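Local coordinates for calcineurin-like phosphoesterase domain-containing protein (Aquifex aeolicus, PDB 1XM7) that is of unknown function but is probably a hydrolase of the calcineurin-like phosphoesterase type, at residues A[147-152]-A[170-175]; A[3-8]-A[178-183]; A[133-138]-A[162-167]. All blocks are in the same frame, centred on the assembly; numbering follows the deposited sequence.

The three contacts illustrate how late parts of the chain add an edge strand to each of the two mixed sheets of a calcineurin-like phosphoesterase and cover the loops beside them. Contact 2 pairs the first strand, 4-7, with the last, 179-180, in the five-stranded sheet, and along the sequence it encloses the other two. Contact 3 joins helix 125-137 to the approach of strand 166-168 in the four-stranded sheet. Contact 1 links the loops after strands 142-145 and 166-168; its segments alternate with those of contact 3. Centres lie about 15 Å (1 and 2), 19 Å (2 and 3) and 21 Å (1 and 3) apart. Contact 2 thus brings both ends of the fold together in one sheet.

Contact 1: residues A[147-152]-A[170-175]; sequences HVHWNR and NVEWND
The irregular chain 147-152 passes nearest to the 3-10 turn 171-173 where Trp150 and Glu172 face each other, the CA of Trp150 lying 5.4 Å from the CA of Glu172. Trp173 reaches along this chain with its whole indole. At one end, its NE1 gives a bent hydrogen bond to the O of Val148 (2.7 Å), an oxygen that lies almost in the indole plane while the donor stands well above the carbonyl plane. Farther out, the CA of Trp150 sits over a face of the six-membered ring of Trp173, 3.8 Å from its centroid, a CH-pi contact. The two indoles meet obliquely, planes 43° apart. Glu172, its chain extended beyond CG, works on the neighbouring peptide: OE2 takes the N-H of Trp150 (N to OE2 3.0 Å), slightly out of the carboxylate plane on its anti side. A water donates both to the O of Trp150 and to the same OE2, while OE1 is held in a salt bridge by Arg25. Replacing Trp173 by an alanine would probably cost the O of Val148 its indole donor, with Asn168 left as a partner, and uncover the backbone at Trp150. His147 and His149 belong to the GHxH motif of metallophosphoesterases, here Gly-His-Val-His, whose histidines commonly bind metal in relatives, so 170-175 probably packs against the motif-bearing loop beside the active site.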
loop_
_atom_site.group_PDB
_atom_site.type_symbol
_atom_site.label_atom_id
_atom_site.label_comp_id
_atom_site.label_asym_id
_atom_site.label_seq_id
_atom_site.Cartn_x
_atom_site.Cartn_y
_atom_site.Cartn_z
ATOM N N HIS A 147 -6.177 0.051 1.390
ATOM C CA HIS A 147 -7.609 0.143 1.167
ATOM C C HIS A 147 -8.457 0.995 2.122
ATOM O O HIS A 147 -9.314 1.745 1.659
ATOM C CB HIS A 147 -8.184 -1.273 1.090
ATOM C CG HIS A 147 -9.610 -1.319 0.640
ATOM N ND1 HIS A 147 -10.670 -1.307 1.520
ATOM C CD2 HIS A 147 -10.149 -1.350 -0.603
ATOM C CE1 HIS A 147 -11.802 -1.331 0.841
ATOM N NE2 HIS A 147 -11.513 -1.357 -0.450
ATOM N N VAL A 148 -8.249 0.888 3.434
ATOM C CA VAL A 148 -9.054 1.678 4.380
ATOM C C VAL A 148 -8.518 3.094 4.595
ATOM O O VAL A 148 -7.445 3.285 5.168
ATOM C CB VAL A 148 -9.159 0.993 5.753
ATOM C CG1 VAL A 148 -10.166 1.741 6.618
ATOM C CG2 VAL A 148 -9.573 -0.465 5.578
ATOM N N HIS A 149 -9.282 4.085 4.149
ATOM C CA HIS A 149 -8.869 5.477 4.265
ATOM C C HIS A 149 -9.016 6.073 5.646
ATOM O O HIS A 149 -9.633 5.500 6.540
ATOM C CB HIS A 149 -9.638 6.352 3.274
ATOM C CG HIS A 149 -9.508 5.905 1.852
ATOM N ND1 HIS A 149 -8.299 5.553 1.289
ATOM C CD2 HIS A 149 -10.435 5.747 0.877
ATOM C CE1 HIS A 149 -8.489 5.195 0.032
ATOM N NE2 HIS A 149 -9.776 5.303 -0.243
ATOM N N TRP A 150 -8.433 7.250 5.795
ATOM C CA TRP A 150 -8.476 7.970 7.044
ATOM C C TRP A 150 -9.911 8.349 7.374
ATOM O O TRP A 150 -10.701 8.667 6.487
ATOM C CB TRP A 150 -7.626 9.240 6.935
ATOM C CG TRP A 150 -7.654 10.084 8.175
ATOM C CD1 TRP A 150 -6.788 10.021 9.238
ATOM C CD2 TRP A 150 -8.659 11.044 8.534
ATOM N NE1 TRP A 150 -7.200 10.878 10.235
ATOM C CE2 TRP A 150 -8.345 11.516 9.830
ATOM C CE3 TRP A 150 -9.802 11.544 7.890
ATOM C CZ2 TRP A 150 -9.135 12.466 10.493
ATOM C CZ3 TRP A 150 -10.587 12.485 8.552
ATOM C CH2 TRP A 150 -10.250 12.935 9.840
ATOM N N ASN A 151 -10.244 8.296 8.658
ATOM C CA ASN A 151 -11.560 8.685 9.145
ATOM C C ASN A 151 -11.258 9.364 10.465
ATOM O O ASN A 151 -10.192 9.151 11.044
ATOM C CB ASN A 151 -12.478 7.471 9.334
ATOM C CG ASN A 151 -11.910 6.443 10.286
ATOM O OD1 ASN A 151 -11.865 5.248 9.980
ATOM N ND2 ASN A 151 -11.479 6.899 11.454
ATOM N N ARG A 152 -12.185 10.181 10.941
ATOM C CA ARG A 152 -11.980 10.917 12.182
ATOM C C ARG A 152 -11.977 10.097 13.477
ATOM O O ARG A 152 -11.956 10.676 14.561
ATOM C CB ARG A 152 -13.014 12.044 12.288
ATOM C CG ARG A 152 -13.805 12.273 11.003
ATOM C CD ARG A 152 -14.867 11.192 10.837
ATOM N NE ARG A 152 -15.541 11.226 9.539
ATOM C CZ ARG A 152 -16.755 10.719 9.316
ATOM N NH1 ARG A 152 -17.433 10.144 10.309
ATOM N NH2 ARG A 152 -17.295 10.783 8.099
ATOM N N ASN A 170 -1.774 2.591 4.002
ATOM C CA ASN A 170 -2.407 3.688 3.265
ATOM C C ASN A 170 -1.777 5.020 3.647
ATOM O O ASN A 170 -1.638 5.327 4.825
ATOM C CB ASN A 170 -3.909 3.719 3.570
ATOM C CG ASN A 170 -4.655 4.786 2.779
ATOM O OD1 ASN A 170 -5.757 4.544 2.287
ATOM N ND2 ASN A 170 -4.067 5.969 2.664
ATOM N N VAL A 171 -1.409 5.811 2.647
ATOM C CA VAL A 171 -0.780 7.109 2.883
ATOM C C VAL A 171 -1.546 7.991 3.856
ATOM O O VAL A 171 -0.950 8.625 4.718
ATOM C CB VAL A 171 -0.592 7.892 1.565
ATOM C CG1 VAL A 171 0.449 7.211 0.704
ATOM C CG2 VAL A 171 -1.914 7.994 0.821
ATOM N N GLU A 172 -2.868 8.020 3.721
ATOM C CA GLU A 172 -3.710 8.845 4.583
ATOM C C GLU A 172 -3.562 8.576 6.084
ATOM O O GLU A 172 -3.906 9.425 6.908
ATOM C CB GLU A 172 -5.182 8.691 4.190
ATOM C CG GLU A 172 -5.512 9.188 2.799
ATOM C CD GLU A 172 -7.005 9.287 2.565
ATOM O OE1 GLU A 172 -7.413 9.619 1.441
ATOM O OE2 GLU A 172 -7.778 9.037 3.507
ATOM N N TRP A 173 -3.057 7.403 6.443
ATOM C CA TRP A 173 -2.890 7.072 7.853
ATOM C C TRP A 173 -1.479 7.290 8.345
ATOM O O TRP A 173 -1.250 7.366 9.552
ATOM C CB TRP A 173 -3.255 5.615 8.119
ATOM C CG TRP A 173 -4.715 5.340 8.095
ATOM C CD1 TRP A 173 -5.398 4.624 7.157
ATOM C CD2 TRP A 173 -5.683 5.759 9.068
ATOM N NE1 TRP A 173 -6.730 4.569 7.484
ATOM C CE2 TRP A 173 -6.935 5.256 8.653
ATOM C CE3 TRP A 173 -5.613 6.511 10.249
ATOM C CZ2 TRP A 173 -8.114 5.480 9.380
ATOM C CZ3 TRP A 173 -6.783 6.734 10.970
ATOM C CH2 TRP A 173 -8.016 6.219 10.530
ATOM N N ASN A 174 -0.528 7.386 7.423
ATOM C CA ASN A 174 0.859 7.555 7.825
ATOM C C ASN A 174 1.493 8.855 7.367
ATOM O O ASN A 174 2.698 8.923 7.160
ATOM C CB ASN A 174 1.685 6.360 7.341
ATOM C CG ASN A 174 0.944 5.047 7.507
ATOM O OD1 ASN A 174 0.338 4.542 6.565
ATOM N ND2 ASN A 174 0.965 4.502 8.713
ATOM N N ASP A 175 0.669 9.886 7.223
ATOM C CA ASP A 175 1.145 11.204 6.819
ATOM C C ASP A 175 1.937 11.136 5.507
ATOM O O ASP A 175 3.000 11.741 5.368
ATOM C CB ASP A 175 1.994 11.814 7.956
ATOM C CG ASP A 175 2.092 13.343 7.874
ATOM O OD1 ASP A 175 1.083 13.996 7.509
ATOM O OD2 ASP A 175 3.172 13.900 8.193
HETATM O O HOH W 1 -10.301 9.868 4.121
#

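Contact 2: residues A[3-8]-A[178-183]; sequences MMYFIS and PISERE
Phe6 and Ile179 form an antiparallel, hydrogen-bonded pair that adds the short, weakly bonded edge strand 179-180 to strand 4-7 of the mixed five-stranded sheet. Ile179 N reaches the O of Phe6 at 2.6 Å, and Phe6 N returns a bond of 2.9 Å to the O of Ile179, meeting it in the carbonyl plane on a lone pair. The same Ile179 O lies 3.4 Å from CD1 at the edge of the Phe6 ring. On the other face of the sheet, Tyr5 CB rests against Pro178 CB. Past the pair Glu181 takes over: with its CG wedged between backbone N and carbonyl carbon (chi1 74°), the extended chain crosses both methionines, bringing OE2 to Met4 N in a weak bond and OE1 beside Met3 CE. In the next shell, strand 46-49 bonds the far side of strand 4-7, Tyr48 lies nearly parallel to the Phe6 ring, and Leu37 of helix 29-38 touches Pro178 and Ile7. Where the edge strand turns into the final helix, Ser180 and the poorly ordered Glu183 form a capping box, in which Ser180 N lies nearly along the C-O axis of Glu183 OE1, 3.0 Å away.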
loop_
_atom_site.group_PDB
_atom_site.type_symbol
_atom_site.label_atom_id
_atom_site.label_comp_id
_atom_site.label_asym_id
_atom_site.label_seq_id
_atom_site.Cartn_x
_atom_site.Cartn_y
_atom_site.Cartn_z
ATOM N N MET A 3 16.501 -2.171 2.860
ATOM C CA MET A 3 15.329 -1.958 3.700
ATOM C C MET A 3 14.055 -2.173 2.882
ATOM O O MET A 3 14.045 -1.956 1.672
ATOM C CB MET A 3 15.356 -0.529 4.248
ATOM C CG MET A 3 14.529 -0.311 5.495
ATOM S SD MET A 3 15.618 0.114 6.843
ATOM C CE MET A 3 16.428 -1.471 7.138
ATOM N N MET A 4 12.986 -2.609 3.541
ATOM C CA MET A 4 11.714 -2.828 2.864
ATOM C C MET A 4 10.766 -1.714 3.285
ATOM O O MET A 4 10.688 -1.383 4.469
ATOM C CB MET A 4 11.096 -4.179 3.255
ATOM C CG MET A 4 11.845 -5.423 2.780
ATOM S SD MET A 4 10.901 -6.968 3.082
ATOM C CE MET A 4 10.457 -6.738 4.787
ATOM N N TYR A 5 10.057 -1.133 2.320
ATOM C CA TYR A 5 9.098 -0.073 2.613
ATOM C C TYR A 5 7.730 -0.448 2.087
ATOM O O TYR A 5 7.627 -1.192 1.120
ATOM C CB TYR A 5 9.528 1.239 1.978
ATOM C CG TYR A 5 10.812 1.767 2.538
ATOM C CD1 TYR A 5 12.031 1.453 1.946
ATOM C CD2 TYR A 5 10.812 2.548 3.694
ATOM C CE1 TYR A 5 13.228 1.905 2.490
ATOM C CE2 TYR A 5 11.996 3.003 4.252
ATOM C CZ TYR A 5 13.201 2.680 3.646
ATOM O OH TYR A 5 14.374 3.140 4.183
ATOM N N PHE A 6 6.683 0.067 2.723
ATOM C CA PHE A 6 5.327 -0.236 2.301
ATOM C C PHE A 6 4.493 1.018 2.294
ATOM O O PHE A 6 4.534 1.815 3.230
ATOM C CB PHE A 6 4.697 -1.267 3.224
ATOM C CG PHE A 6 5.597 -2.414 3.515
ATOM C CD1 PHE A 6 6.639 -2.275 4.434
ATOM C CD2 PHE A 6 5.473 -3.602 2.815
ATOM C CE1 PHE A 6 7.545 -3.298 4.644
ATOM C CE2 PHE A 6 6.380 -4.640 3.019
ATOM C CZ PHE A 6 7.416 -4.487 3.932
ATOM N N ILE A 7 3.719 1.167 1.226
ATOM C CA ILE A 7 2.878 2.331 1.028
ATOM C C ILE A 7 1.734 1.882 0.143
ATOM O O ILE A 7 1.870 0.899 -0.587
ATOM C CB ILE A 7 3.687 3.413 0.299
ATOM C CG1 ILE A 7 2.951 4.759 0.325
ATOM C CG2 ILE A 7 4.003 2.932 -1.127
ATOM C CD1 ILE A 7 3.855 5.942 -0.067
ATOM N N SER A 8 0.610 2.580 0.203
ATOM C CA SER A 8 -0.509 2.203 -0.641
ATOM C C SER A 8 -1.558 3.294 -0.735
ATOM O O SER A 8 -1.553 4.241 0.045
ATOM C CB SER A 8 -1.158 0.921 -0.129
ATOM O OG SER A 8 -1.768 1.160 1.115
ATOM N N PRO A 178 6.104 6.155 3.459
ATOM C CA PRO A 178 6.107 4.693 3.399
ATOM C C PRO A 178 6.383 4.195 4.793
ATOM O O PRO A 178 6.868 4.940 5.634
ATOM C CB PRO A 178 7.267 4.393 2.474
ATOM C CG PRO A 178 8.245 5.475 2.850
ATOM C CD PRO A 178 7.351 6.702 2.893
ATOM N N ILE A 179 6.069 2.941 5.054
ATOM C CA ILE A 179 6.340 2.388 6.361
ATOM C C ILE A 179 7.611 1.583 6.216
ATOM O O ILE A 179 7.788 0.857 5.245
ATOM C CB ILE A 179 5.188 1.511 6.830
ATOM C CG1 ILE A 179 4.021 2.410 7.221
ATOM C CG2 ILE A 179 5.625 0.649 7.988
ATOM C CD1 ILE A 179 2.765 1.674 7.544
ATOM N N SER A 180 8.514 1.740 7.169
ATOM C CA SER A 180 9.779 1.036 7.122
ATOM C C SER A 180 9.631 -0.360 7.703
ATOM O O SER A 180 8.638 -0.666 8.367
ATOM C CB SER A 180 10.833 1.813 7.907
ATOM O OG SER A 180 12.112 1.220 7.750
ATOM N N GLU A 181 10.619 -1.209 7.440
ATOM C CA GLU A 181 10.596 -2.560 7.963
ATOM C C GLU A 181 10.871 -2.447 9.460
ATOM O O GLU A 181 10.810 -3.429 10.201
ATOM C CB GLU A 181 11.659 -3.428 7.277
ATOM C CG GLU A 181 13.091 -3.153 7.696
ATOM C CD GLU A 181 14.071 -4.170 7.120
ATOM O OE1 GLU A 181 15.124 -4.436 7.710
ATOM O OE2 GLU A 181 13.734 -4.739 5.962
ATOM N N ARG A 182 11.165 -1.229 9.900
ATOM C CA ARG A 182 11.439 -0.967 11.304
ATOM C C ARG A 182 10.172 -1.157 12.106
ATOM O O ARG A 182 10.154 -1.900 13.085
ATOM C CB ARG A 182 11.946 0.461 11.490
ATOM C CG ARG A 182 13.379 0.689 11.018
ATOM C CD ARG A 182 14.387 0.653 12.174
ATOM N NE ARG A 182 14.533 -0.668 12.797
ATOM C CZ ARG A 182 13.998 -1.028 13.966
ATOM N NH1 ARG A 182 13.266 -0.167 14.670
ATOM N NH2 ARG A 182 14.203 -2.256 14.437
ATOM N N GLU A 183 9.111 -0.481 11.680
ATOM C CA GLU A 183 7.826 -0.564 12.355
ATOM C C GLU A 183 7.275 -1.984 12.423
ATOM O O GLU A 183 6.400 -2.276 13.244
ATOM C CB GLU A 183 6.833 0.366 11.670
ATOM C CG GLU A 183 7.139 1.824 11.933
ATOM C CD GLU A 183 6.719 2.730 10.792
ATOM O OE1 GLU A 183 7.387 2.712 9.734
ATOM O OE2 GLU A 183 5.715 3.458 10.956
#

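Contact 3: residues A[133-138]-A[162-167]; sequences EIYFKE and YRIECI
Ile164 presses its branched side chain onto the ring of Tyr135, and this pair is the tight heart of the contact between helix 125-137 and the chain leading into strand 166-168. With CG anti to the backbone N (chi1 -171°), the Tyr135 ring extends from the helix toward that chain. The methyl CG2 of Ile164 stands over one face, 3.7 Å from the ring centroid and only 16° off the normal, while CG1 lies on the same side but displaced to the rim, 3.6 Å from Tyr135 CE2. The two side chains run past each other in opposite directions, and both are buried. Leu143 and Cys140 also touch the tyrosine; Ala116 and Arg132 touch the isoleucine.

One helical position on, the packing slackens. Phe136 crosses Ile164 at about a right angle and comes no nearer than 4.0 Å, from its CE1 to Ile164 CG1, and is itself exposed. Arg163 and Glu165 flank Ile164 on the solvent side, and the ends of both their side chains lead away from the helix. A water sits there too, 2.8 Å from the OH of Tyr135 and near the plane of its ring, donating to the O of Arg163.

The helix forms the crossover between the parallel strands 107-112 and 142-145, and strand 166-168 extends the same sheet at its edge. The hydroxyl of Tyr135 meets the chain near the start of that strand: Glu165 N gives it a nearly straight bond (N to OH 3.2 Å, 171°), and Asp141 O is a further, weak partner. An aromatic face thus supplies the apolar hold, whereas the phenol oxygen meets the polar backbone at its end, so one side chain suits both the buried and the hydrated half of the contact.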
loop_
_atom_site.group_PDB
_atom_site.type_symbol
_atom_site.label_atom_id
_atom_site.label_comp_id
_atom_site.label_asym_id
_atom_site.label_seq_id
_atom_site.Cartn_x
_atom_site.Cartn_y
_atom_site.Cartn_z
ATOM N N GLU A 133 -8.568 -16.016 4.727
ATOM C CA GLU A 133 -8.326 -17.402 4.374
ATOM C C GLU A 133 -6.849 -17.677 4.160
ATOM O O GLU A 133 -6.292 -18.595 4.769
ATOM C CB GLU A 133 -9.134 -17.775 3.131
ATOM C CG GLU A 133 -9.941 -19.057 3.311
ATOM C CD GLU A 133 -10.510 -19.208 4.726
ATOM O OE1 GLU A 133 -11.350 -18.366 5.145
ATOM O OE2 GLU A 133 -10.103 -20.171 5.419
ATOM N N ILE A 134 -6.208 -16.880 3.312
ATOM C CA ILE A 134 -4.777 -17.050 3.043
ATOM C C ILE A 134 -3.991 -16.928 4.344
ATOM O O ILE A 134 -3.145 -17.769 4.661
ATOM C CB ILE A 134 -4.252 -15.971 2.075
ATOM C CG1 ILE A 134 -4.764 -16.234 0.659
ATOM C CG2 ILE A 134 -2.732 -15.925 2.123
ATOM C CD1 ILE A 134 -4.480 -15.089 -0.299
ATOM N N TYR A 135 -4.279 -15.864 5.084
ATOM C CA TYR A 135 -3.616 -15.606 6.347
ATOM C C TYR A 135 -3.601 -16.870 7.185
ATOM O O TYR A 135 -2.541 -17.321 7.619
ATOM C CB TYR A 135 -4.353 -14.512 7.109
ATOM C CG TYR A 135 -3.620 -14.012 8.337
ATOM C CD1 TYR A 135 -2.663 -13.002 8.242
ATOM C CD2 TYR A 135 -3.921 -14.512 9.601
ATOM C CE1 TYR A 135 -2.033 -12.497 9.376
ATOM C CE2 TYR A 135 -3.298 -14.014 10.739
ATOM C CZ TYR A 135 -2.360 -13.006 10.622
ATOM O OH TYR A 135 -1.775 -12.488 11.759
ATOM N N PHE A 136 -4.783 -17.444 7.400
ATOM C CA PHE A 136 -4.912 -18.656 8.207
ATOM C C PHE A 136 -4.207 -19.862 7.600
ATOM O O PHE A 136 -3.429 -20.544 8.268
ATOM C CB PHE A 136 -6.385 -19.009 8.415
ATOM C CG PHE A 136 -7.173 -17.963 9.145
ATOM C CD1 PHE A 136 -6.630 -17.297 10.243
ATOM C CD2 PHE A 136 -8.487 -17.673 8.764
ATOM C CE1 PHE A 136 -7.388 -16.358 10.955
ATOM C CE2 PHE A 136 -9.255 -16.736 9.466
ATOM C CZ PHE A 136 -8.704 -16.077 10.563
ATOM N N LYS A 137 -4.504 -20.121 6.330
ATOM C CA LYS A 137 -3.933 -21.251 5.608
ATOM C C LYS A 137 -2.410 -21.266 5.645
ATOM O O LYS A 137 -1.804 -22.316 5.839
ATOM C CB LYS A 137 -4.410 -21.231 4.149
ATOM C CG LYS A 137 -3.792 -22.297 3.237
ATOM C CD LYS A 137 -3.996 -21.917 1.761
ATOM C CE LYS A 137 -3.359 -22.912 0.774
ATOM N NZ LYS A 137 -4.147 -24.182 0.603
ATOM N N GLU A 138 -1.792 -20.103 5.459
ATOM C CA GLU A 138 -0.334 -20.020 5.454
ATOM C C GLU A 138 0.268 -19.726 6.824
ATOM O O GLU A 138 1.470 -19.529 6.945
ATOM C CB GLU A 138 0.126 -18.957 4.455
ATOM C CG GLU A 138 -0.349 -19.192 3.034
ATOM C CD GLU A 138 0.050 -20.560 2.489
ATOM O OE1 GLU A 138 1.265 -20.873 2.450
ATOM O OE2 GLU A 138 -0.858 -21.324 2.094
ATOM N N TYR A 162 -10.537 -10.631 14.354
ATOM C CA TYR A 162 -10.129 -11.974 13.982
ATOM C C TYR A 162 -8.734 -12.063 14.562
ATOM O O TYR A 162 -8.051 -11.047 14.682
ATOM C CB TYR A 162 -10.054 -12.132 12.464
ATOM C CG TYR A 162 -11.381 -11.996 11.761
ATOM C CD1 TYR A 162 -11.955 -10.739 11.531
ATOM C CD2 TYR A 162 -12.076 -13.127 11.329
ATOM C CE1 TYR A 162 -13.191 -10.616 10.883
ATOM C CE2 TYR A 162 -13.313 -13.014 10.686
ATOM C CZ TYR A 162 -13.861 -11.760 10.465
ATOM O OH TYR A 162 -15.075 -11.663 9.824
ATOM N N ARG A 163 -8.301 -13.257 14.935
ATOM C CA ARG A 163 -6.965 -13.385 15.498
ATOM C C ARG A 163 -5.946 -13.032 14.418
ATOM O O ARG A 163 -5.114 -13.860 14.031
ATOM C CB ARG A 163 -6.730 -14.808 16.010
ATOM C CG ARG A 163 -6.283 -14.836 17.460
ATOM C CD ARG A 163 -7.347 -15.427 18.352
ATOM N NE ARG A 163 -7.377 -16.878 18.235
ATOM C CZ ARG A 163 -8.111 -17.671 19.006
ATOM N NH1 ARG A 163 -8.881 -17.153 19.947
ATOM N NH2 ARG A 163 -8.061 -18.986 18.847
ATOM N N ILE A 164 -6.028 -11.795 13.937
ATOM C CA ILE A 164 -5.146 -11.307 12.885
ATOM C C ILE A 164 -4.507 -9.973 13.268
ATOM O O ILE A 164 -5.192 -9.040 13.709
ATOM C CB ILE A 164 -5.926 -11.119 11.548
ATOM C CG1 ILE A 164 -6.512 -12.455 11.078
ATOM C CG2 ILE A 164 -5.009 -10.551 10.488
ATOM C CD1 ILE A 164 -7.409 -12.351 9.852
ATOM N N GLU A 165 -3.189 -9.899 13.110
ATOM C CA GLU A 165 -2.450 -8.681 13.404
ATOM C C GLU A 165 -2.216 -7.966 12.079
ATOM O O GLU A 165 -1.949 -8.609 11.071
ATOM C CB GLU A 165 -1.118 -9.021 14.076
ATOM C CG GLU A 165 -1.280 -9.523 15.501
ATOM C CD GLU A 165 -2.019 -8.526 16.389
ATOM O OE1 GLU A 165 -2.428 -8.902 17.513
ATOM O OE2 GLU A 165 -2.188 -7.361 15.964
ATOM N N CYS A 166 -2.314 -6.643 12.069
ATOM C CA CYS A 166 -2.139 -5.913 10.821
ATOM C C CYS A 166 -1.687 -4.466 10.984
ATOM O O CYS A 166 -1.677 -3.916 12.082
ATOM C CB CYS A 166 -3.459 -5.924 10.040
ATOM S SG CYS A 166 -4.790 -5.008 10.893
ATOM N N ILE A 167 -1.313 -3.859 9.865
ATOM C CA ILE A 167 -0.896 -2.467 9.835
ATOM C C ILE A 167 -1.342 -1.897 8.495
ATOM O O ILE A 167 -1.143 -2.517 7.450
ATOM C CB ILE A 167 0.623 -2.315 9.972
ATOM C CG1 ILE A 167 1.086 -1.193 9.047
ATOM C CG2 ILE A 167 1.316 -3.637 9.718
ATOM C CD1 ILE A 167 2.539 -1.232 8.707
HETATM O O HOH W 2 -1.928 -13.386 14.368
#